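Local coordinates for hypothetical protein PA2201 (Pseudomonas aeruginosa, PDB 2FEF) that is of unknown function but probably acts as an immunity protein against a PoNe-type DNase toxin, at residues L18-A23 and E44-L49; D50-S53 and G57-Q60. One frame throughout, in Å; residues are numbered along the deposited sequence.

Contact 1 (L18-A23 and E44-L49); sequences LWRNLA and ELIAAL
Ile-46 pushes its side chain between Trp-19 and Arg-20, its two branches going to different partners. The setting is a helix-helix packing in the all-helical N-terminal part of PA2201: residues 18-20 lie on helix 12-20, residues 44-49 belong to helix 35-54, and the closest CA pair, Arg-20 and Ile-46, is 6.6 Å apart.

The longer branch of Ile-46 ends on the tryptophan, where CD1 lies 3.7 Å from Trp-19 CB and, relative to the indole, sits at the ring's edge near its plane. Trp-19 has CG anti to its own carbonyl carbon (chi1 -65°), which carries the indole past this methyl; its far corner then reaches about one helical turn further along, with CZ3 4.2 Å from Leu-49 CD1. Ile-46 and Leu-49, spaced i and i+3, thus both touch Trp-19, Ile-46 at its base and Leu-49 at the far corner of the six-membered ring. Leu-16, Leu-86 and Ile-103 extend the same apolar layer, so that Trp-19 is buried where helices 66-93 and 97-127 also meet it.

The other branch of Ile-46 turns to the arginine. Arg-20 runs extended through its first two torsions and then bends at chi3 (-75°), which swings the guanidinium alongside Ile-46 and towards helix 35-54, while the residue as a whole stays exposed. This cationic group is not left to an apolar neighbour alone: NH2 forms a salt bridge with Asp-50, one turn beyond Ile-46 on the same helix, which probably fixes the bend. Beside this group, Ile-46 CG2 approaches obliquely, 3.7 Å from Arg-20 NE and 3.4 Å from Arg-20 NH2.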
ATOM      1  N   LEU B  18       2.805  -0.523  19.454  1.00 29.75           N
ATOM      2  CA  LEU B  18       3.746  -1.367  20.190  1.00 31.70           C
ATOM      3  C   LEU B  18       4.637  -2.120  19.211  1.00 31.45           C
ATOM      4  O   LEU B  18       5.856  -2.158  19.361  1.00 32.04           O
ATOM      5  CB  LEU B  18       2.977  -2.336  21.091  1.00 31.33           C
ATOM      6  CG  LEU B  18       2.209  -1.688  22.259  1.00 34.71           C
ATOM      7  CD1 LEU B  18       1.015  -0.926  21.723  1.00 36.73           C
ATOM      8  CD2 LEU B  18       1.728  -2.725  23.263  1.00 34.21           C
ATOM      9  N   TRP B  19       4.034  -2.713  18.192  1.00 31.25           N
ATOM     10  CA  TRP B  19       4.800  -3.441  17.170  1.00 32.36           C
ATOM     11  C   TRP B  19       5.778  -2.567  16.400  1.00 33.47           C
ATOM     12  O   TRP B  19       6.932  -2.954  16.139  1.00 33.25           O
ATOM     13  CB  TRP B  19       3.862  -4.089  16.165  1.00 32.00           C
ATOM     14  CG  TRP B  19       2.984  -5.153  16.742  1.00 31.14           C
ATOM     15  CD1 TRP B  19       3.096  -5.751  17.965  1.00 32.03           C
ATOM     16  CD2 TRP B  19       1.868  -5.752  16.095  1.00 30.70           C
ATOM     17  NE1 TRP B  19       2.099  -6.689  18.122  1.00 29.71           N
ATOM     18  CE2 TRP B  19       1.328  -6.702  16.987  1.00 29.18           C
ATOM     19  CE3 TRP B  19       1.253  -5.557  14.849  1.00 33.51           C
ATOM     20  CZ2 TRP B  19       0.229  -7.481  16.670  1.00 29.40           C
ATOM     21  CZ3 TRP B  19       0.122  -6.333  14.530  1.00 32.28           C
ATOM     22  CH2 TRP B  19      -0.371  -7.278  15.447  1.00 31.64           C
ATOM     23  N   ARG B  20       5.294  -1.398  15.999  1.00 34.81           N
ATOM     24  CA  ARG B  20       6.088  -0.443  15.240  1.00 35.88           C
ATOM     25  C   ARG B  20       7.387  -0.192  15.988  1.00 37.19           C
ATOM     26  O   ARG B  20       8.468  -0.124  15.363  1.00 39.13           O
ATOM     27  CB  ARG B  20       5.254   0.832  15.014  1.00 34.35           C
ATOM     28  CG  ARG B  20       5.916   1.912  14.260  1.00 33.41           C
ATOM     29  CD  ARG B  20       4.972   3.072  14.043  1.00 28.76           C
ATOM     30  NE  ARG B  20       4.001   2.737  13.013  1.00 25.80           N
ATOM     31  CZ  ARG B  20       2.699   2.576  13.223  1.00 27.41           C
ATOM     32  NH1 ARG B  20       2.170   2.769  14.439  1.00 25.03           N
ATOM     33  NH2 ARG B  20       1.915   2.277  12.191  1.00 25.51           N
ATOM     34  N   ASN B  21       7.302  -0.124  17.324  1.00 38.75           N
ATOM     35  CA  ASN B  21       8.468   0.081  18.213  1.00 39.47           C
ATOM     36  C   ASN B  21       9.447  -1.102  18.379  1.00 39.59           C
ATOM     37  O   ASN B  21      10.520  -0.942  18.972  1.00 38.53           O
ATOM     38  CB  ASN B  21       8.016   0.507  19.622  1.00 40.20           C
ATOM     39  CG  ASN B  21       7.981   2.032  19.829  1.00 42.70           C
ATOM     40  OD1 ASN B  21       8.554   2.814  19.064  1.00 45.40           O
ATOM     41  ND2 ASN B  21       7.301   2.449  20.896  1.00 45.61           N
ATOM     42  N   LEU B  22       9.071  -2.288  17.900  1.00 39.58           N
ATOM     43  CA  LEU B  22       9.893  -3.504  18.086  1.00 39.62           C
ATOM     44  C   LEU B  22      11.110  -3.524  17.168  1.00 39.91           C
ATOM     45  O   LEU B  22      12.067  -4.259  17.429  1.00 40.38           O
ATOM     46  CB  LEU B  22       9.046  -4.781  17.877  1.00 39.70           C
ATOM     47  CG  LEU B  22       7.895  -5.081  18.855  1.00 39.24           C
ATOM     48  CD1 LEU B  22       7.116  -6.337  18.440  1.00 39.88           C
ATOM     49  CD2 LEU B  22       8.359  -5.196  20.288  1.00 40.34           C
ATOM     50  N   ALA B  23      11.085  -2.718  16.101  1.00 40.10           N
ATOM     51  CA  ALA B  23      12.265  -2.544  15.231  1.00 40.66           C
ATOM     52  C   ALA B  23      13.474  -1.960  15.996  1.00 40.79           C
ATOM     53  O   ALA B  23      14.638  -2.059  15.548  1.00 41.85           O
ATOM     54  CB  ALA B  23      11.919  -1.668  14.035  1.00 40.53           C
ATOM     55  N   GLU B  44       7.039  -1.814   5.839  1.00 24.65           N
ATOM     56  CA  GLU B  44       5.992  -2.133   4.841  1.00 25.62           C
ATOM     57  C   GLU B  44       4.822  -2.918   5.412  1.00 24.88           C
ATOM     58  O   GLU B  44       3.656  -2.632   5.100  1.00 23.21           O
ATOM     59  CB  GLU B  44       6.575  -2.912   3.651  1.00 25.91           C
ATOM     60  CG  GLU B  44       7.456  -2.083   2.736  1.00 29.32           C
ATOM     61  CD  GLU B  44       8.247  -2.969   1.746  1.00 28.90           C
ATOM     62  OE1 GLU B  44       8.170  -4.231   1.826  1.00 37.43           O
ATOM     63  OE2 GLU B  44       8.980  -2.407   0.939  1.00 34.89           O
ATOM     64  N   LEU B  45       5.113  -3.926   6.219  1.00 23.79           N
ATOM     65  CA  LEU B  45       4.045  -4.776   6.799  1.00 24.14           C
ATOM     66  C   LEU B  45       3.252  -3.997   7.825  1.00 24.29           C
ATOM     67  O   LEU B  45       2.023  -4.085   7.890  1.00 23.65           O
ATOM     68  CB  LEU B  45       4.649  -6.039   7.450  1.00 24.40           C
ATOM     69  CG  LEU B  45       5.132  -7.074   6.413  1.00 25.08           C
ATOM     70  CD1 LEU B  45       6.169  -7.988   7.089  1.00 24.08           C
ATOM     71  CD2 LEU B  45       3.931  -7.864   5.882  1.00 28.78           C
ATOM     72  N   ILE B  46       3.958  -3.220   8.630  1.00 23.88           N
ATOM     73  CA  ILE B  46       3.290  -2.376   9.624  1.00 23.98           C
ATOM     74  C   ILE B  46       2.380  -1.335   8.909  1.00 24.17           C
ATOM     75  O   ILE B  46       1.238  -1.109   9.337  1.00 23.49           O
ATOM     76  CB  ILE B  46       4.330  -1.677  10.490  1.00 23.80           C
ATOM     77  CG1 ILE B  46       5.045  -2.700  11.415  1.00 25.43           C
ATOM     78  CG2 ILE B  46       3.674  -0.547  11.325  1.00 24.10           C
ATOM     79  CD1 ILE B  46       4.238  -3.114  12.664  1.00 28.94           C
ATOM     80  N   ALA B  47       2.901  -0.695   7.863  1.00 23.16           N
ATOM     81  CA  ALA B  47       2.108   0.270   7.053  1.00 23.88           C
ATOM     82  C   ALA B  47       0.873  -0.383   6.422  1.00 23.59           C
ATOM     83  O   ALA B  47      -0.198   0.219   6.401  1.00 25.06           O
ATOM     84  CB  ALA B  47       2.973   0.953   5.970  1.00 24.08           C
ATOM     85  N   ALA B  48       1.010  -1.610   5.935  1.00 24.10           N
ATOM     86  CA  ALA B  48      -0.128  -2.354   5.347  1.00 25.03           C
ATOM     87  C   ALA B  48      -1.217  -2.629   6.412  1.00 24.12           C
ATOM     88  O   ALA B  48      -2.411  -2.479   6.182  1.00 22.84           O
ATOM     89  CB  ALA B  48       0.378  -3.682   4.739  1.00 25.18           C
ATOM     90  N   LEU B  49      -0.791  -3.071   7.577  1.00 23.64           N
ATOM     91  CA  LEU B  49      -1.719  -3.363   8.669  1.00 23.28           C
ATOM     92  C   LEU B  49      -2.280  -2.080   9.232  1.00 22.99           C
ATOM     93  O   LEU B  49      -3.436  -2.040   9.630  1.00 23.42           O
ATOM     94  CB  LEU B  49      -1.008  -4.168   9.781  1.00 24.16           C
ATOM     95  CG  LEU B  49      -0.668  -5.617   9.412  1.00 26.30           C
ATOM     96  CD1 LEU B  49       0.401  -6.175  10.313  1.00 26.61           C
ATOM     97  CD2 LEU B  49      -1.908  -6.482   9.503  1.00 27.29           C
TER

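Contact 2 (D50-S53 and G57-Q60); sequences DRFS and GYRQ
A short break between helix 35-54 and the single-turn helix 56-59 lets the Tyr-58 side chain point back onto Phe-52 and Ser-53. Tyr-58 CB stands over the centre of one face of the Phe-52 ring, 4.1 Å from its centroid and 12° off the normal, a CH-pi contact. The ring planes are inclined at 59°, and the closest ring atoms are Phe-52 CE2 and Tyr-58 CD1, 3.4 Å apart. Both side chains have CG anti to the backbone N (chi1 175° for Phe-52); in Phe-52 this torsion slants the phenyl ring outward and forward, so that its far end nears Tyr-58.

Within this all-helical N-terminal region the pair joins a larger aromatic cluster, since Trp-76 of helix 66-93 meets Phe-52 edge-to-face and also touches the tyrosine ring. The phenol OH is hydrogen-bonded to Asn-10.

Two backbone oxygens of the last turn of helix 35-54 lie against carbons of the next helix: Phe-52 O is 3.0 Å from Tyr-58 CB, and Ser-53 O is 3.2 Å from Tyr-58 CD2 and 3.5 Å from Arg-59 CG. Arg-59 sends its guanidinium to Glu-81 of the third subunit in a salt bridge. Ser-53 folds its hydroxyl back along its own helix, where OG donates to Asp-50 O at 2.7 Å.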
ATOM      1  N   ASP B  50      -1.483  -1.006   9.261  1.00 23.06           N
ATOM      2  CA  ASP B  50      -2.021   0.267   9.742  1.00 24.14           C
ATOM      3  C   ASP B  50      -3.122   0.784   8.784  1.00 23.24           C
ATOM      4  O   ASP B  50      -4.198   1.252   9.215  1.00 21.91           O
ATOM      5  CB  ASP B  50      -0.909   1.312   9.893  1.00 23.30           C
ATOM      6  CG  ASP B  50      -1.342   2.493  10.731  1.00 27.09           C
ATOM      7  OD1 ASP B  50      -2.236   3.256  10.303  1.00 24.51           O
ATOM      8  OD2 ASP B  50      -0.750   2.690  11.805  1.00 28.78           O
ATOM      9  N   ARG B  51      -2.853   0.681   7.488  1.00 22.50           N
ATOM     10  CA  ARG B  51      -3.804   1.067   6.430  0.50 22.90           C
ATOM     11  C   ARG B  51      -5.109   0.290   6.580  1.00 22.65           C
ATOM     12  O   ARG B  51      -6.227   0.843   6.548  1.00 22.11           O
ATOM     13  CB  ARG B  51      -3.143   0.778   5.054  0.50 23.22           C
ATOM     14  CG  ARG B  51      -4.010   1.059   3.810  0.50 24.83           C
ATOM     15  CD  ARG B  51      -3.168   1.599   2.642  0.50 28.06           C
ATOM     16  NE  ARG B  51      -2.060   2.412   3.154  0.50 32.23           N
ATOM     17  CZ  ARG B  51      -2.127   3.716   3.430  0.50 30.11           C
ATOM     18  NH1 ARG B  51      -3.229   4.397   3.197  0.50 25.52           N
ATOM     19  NH2 ARG B  51      -1.064   4.340   3.919  0.50 31.76           N
ATOM     20  N   PHE B  52      -4.962  -1.025   6.735  1.00 22.67           N
ATOM     21  CA  PHE B  52      -6.106  -1.908   6.985  1.00 23.15           C
ATOM     22  C   PHE B  52      -6.912  -1.473   8.229  1.00 22.98           C
ATOM     23  O   PHE B  52      -8.144  -1.386   8.192  1.00 23.14           O
ATOM     24  CB  PHE B  52      -5.637  -3.360   7.177  1.00 24.52           C
ATOM     25  CG  PHE B  52      -6.765  -4.317   7.558  1.00 25.69           C
ATOM     26  CD1 PHE B  52      -7.824  -4.552   6.667  1.00 27.82           C
ATOM     27  CD2 PHE B  52      -6.752  -4.963   8.791  1.00 26.64           C
ATOM     28  CE1 PHE B  52      -8.856  -5.440   7.016  1.00 26.47           C
ATOM     29  CE2 PHE B  52      -7.756  -5.862   9.135  1.00 24.10           C
ATOM     30  CZ  PHE B  52      -8.815  -6.092   8.265  1.00 25.60           C
ATOM     31  N   SER B  53      -6.205  -1.164   9.299  1.00 22.19           N
ATOM     32  CA  SER B  53      -6.846  -0.717  10.561  1.00 22.78           C
ATOM     33  C   SER B  53      -7.637   0.592  10.409  1.00 22.79           C
ATOM     34  O   SER B  53      -8.569   0.904  11.209  1.00 22.86           O
ATOM     35  CB  SER B  53      -5.771  -0.619  11.685  1.00 22.86           C
ATOM     36  OG  SER B  53      -5.110   0.656  11.653  1.00 24.01           O
ATOM     37  N   GLY B  57     -13.745  -1.101   5.989  1.00 24.28           N
ATOM     38  CA  GLY B  57     -14.089  -2.529   6.171  1.00 25.18           C
ATOM     39  C   GLY B  57     -13.556  -3.128   7.461  1.00 23.74           C
ATOM     40  O   GLY B  57     -14.131  -4.056   8.000  1.00 24.68           O
ATOM     41  N   TYR B  58     -12.462  -2.590   7.985  1.00 23.30           N
ATOM     42  CA  TYR B  58     -12.042  -2.968   9.340  1.00 24.09           C
ATOM     43  C   TYR B  58     -12.903  -2.279  10.431  1.00 24.95           C
ATOM     44  O   TYR B  58     -13.340  -2.904  11.387  1.00 25.19           O
ATOM     45  CB  TYR B  58     -10.575  -2.623   9.555  1.00 23.93           C
ATOM     46  CG  TYR B  58     -10.091  -2.942  10.948  1.00 24.09           C
ATOM     47  CD1 TYR B  58      -9.839  -4.255  11.326  1.00 24.35           C
ATOM     48  CD2 TYR B  58      -9.944  -1.932  11.900  1.00 23.82           C
ATOM     49  CE1 TYR B  58      -9.395  -4.557  12.630  1.00 24.92           C
ATOM     50  CE2 TYR B  58      -9.515  -2.219  13.204  1.00 22.81           C
ATOM     51  CZ  TYR B  58      -9.245  -3.532  13.548  1.00 25.72           C
ATOM     52  OH  TYR B  58      -8.840  -3.801  14.826  1.00 26.92           O
ATOM     53  N   ARG B  59     -13.112  -0.985  10.300  1.00 26.21           N
ATOM     54  CA  ARG B  59     -13.736  -0.212  11.362  1.00 28.02           C
ATOM     55  C   ARG B  59     -15.252  -0.414  11.452  1.00 28.49           C
ATOM     56  O   ARG B  59     -15.850  -0.191  12.507  1.00 29.17           O
ATOM     57  CB  ARG B  59     -13.453   1.260  11.145  1.00 28.98           C
ATOM     58  CG  ARG B  59     -11.988   1.674  11.449  1.00 32.15           C
ATOM     59  CD  ARG B  59     -12.005   3.182  11.719  1.00 40.41           C
ATOM     60  NE  ARG B  59     -11.331   3.904  10.665  1.00 43.99           N
ATOM     61  CZ  ARG B  59     -11.348   5.226  10.473  1.00 44.60           C
ATOM     62  NH1 ARG B  59     -12.057   6.045  11.242  1.00 45.92           N
ATOM     63  NH2 ARG B  59     -10.641   5.721   9.478  1.00 39.50           N
ATOM     64  N   GLN B  60     -15.872  -0.790  10.339  1.00 28.48           N
ATOM     65  CA  GLN B  60     -17.299  -1.054  10.284  1.00 29.94           C
ATOM     66  C   GLN B  60     -17.520  -2.315   9.484  1.00 29.83           C
ATOM     67  O   GLN B  60     -18.033  -2.239   8.371  1.00 30.61           O
ATOM     68  CB  GLN B  60     -18.040   0.107   9.597  1.00 30.33           C
ATOM     69  CG  GLN B  60     -17.788   1.465  10.199  1.00 34.97           C
ATOM     70  CD  GLN B  60     -18.617   1.712  11.435  1.00 42.24           C
ATOM     71  OE1 GLN B  60     -19.616   1.016  11.684  1.00 46.52           O
ATOM     72  NE2 GLN B  60     -18.224   2.724  12.220  1.00 44.79           N
TER

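Overall arrangement
Both contacts draw on helix 35-54, and they follow one another in series: contact 1 pairs residues 44-49 with helix 12-20, and contact 2 pairs its last turn with helix 56-59. Their centres are 15 Å apart, on the same side of the chain's centre and within the N-terminal region of the protein. The junction between them is direct, since Arg-20 NH2 of contact 1 meets Asp-50 OD2 of contact 2 at 2.7 Å. Helix 12-20 also reaches contact 2 through Leu-12 and Leu-16, and helix 66-93 borders both. Neighbouring subunits meet residues of each contact's segments, so this helix also contributes to the three-chain assembly.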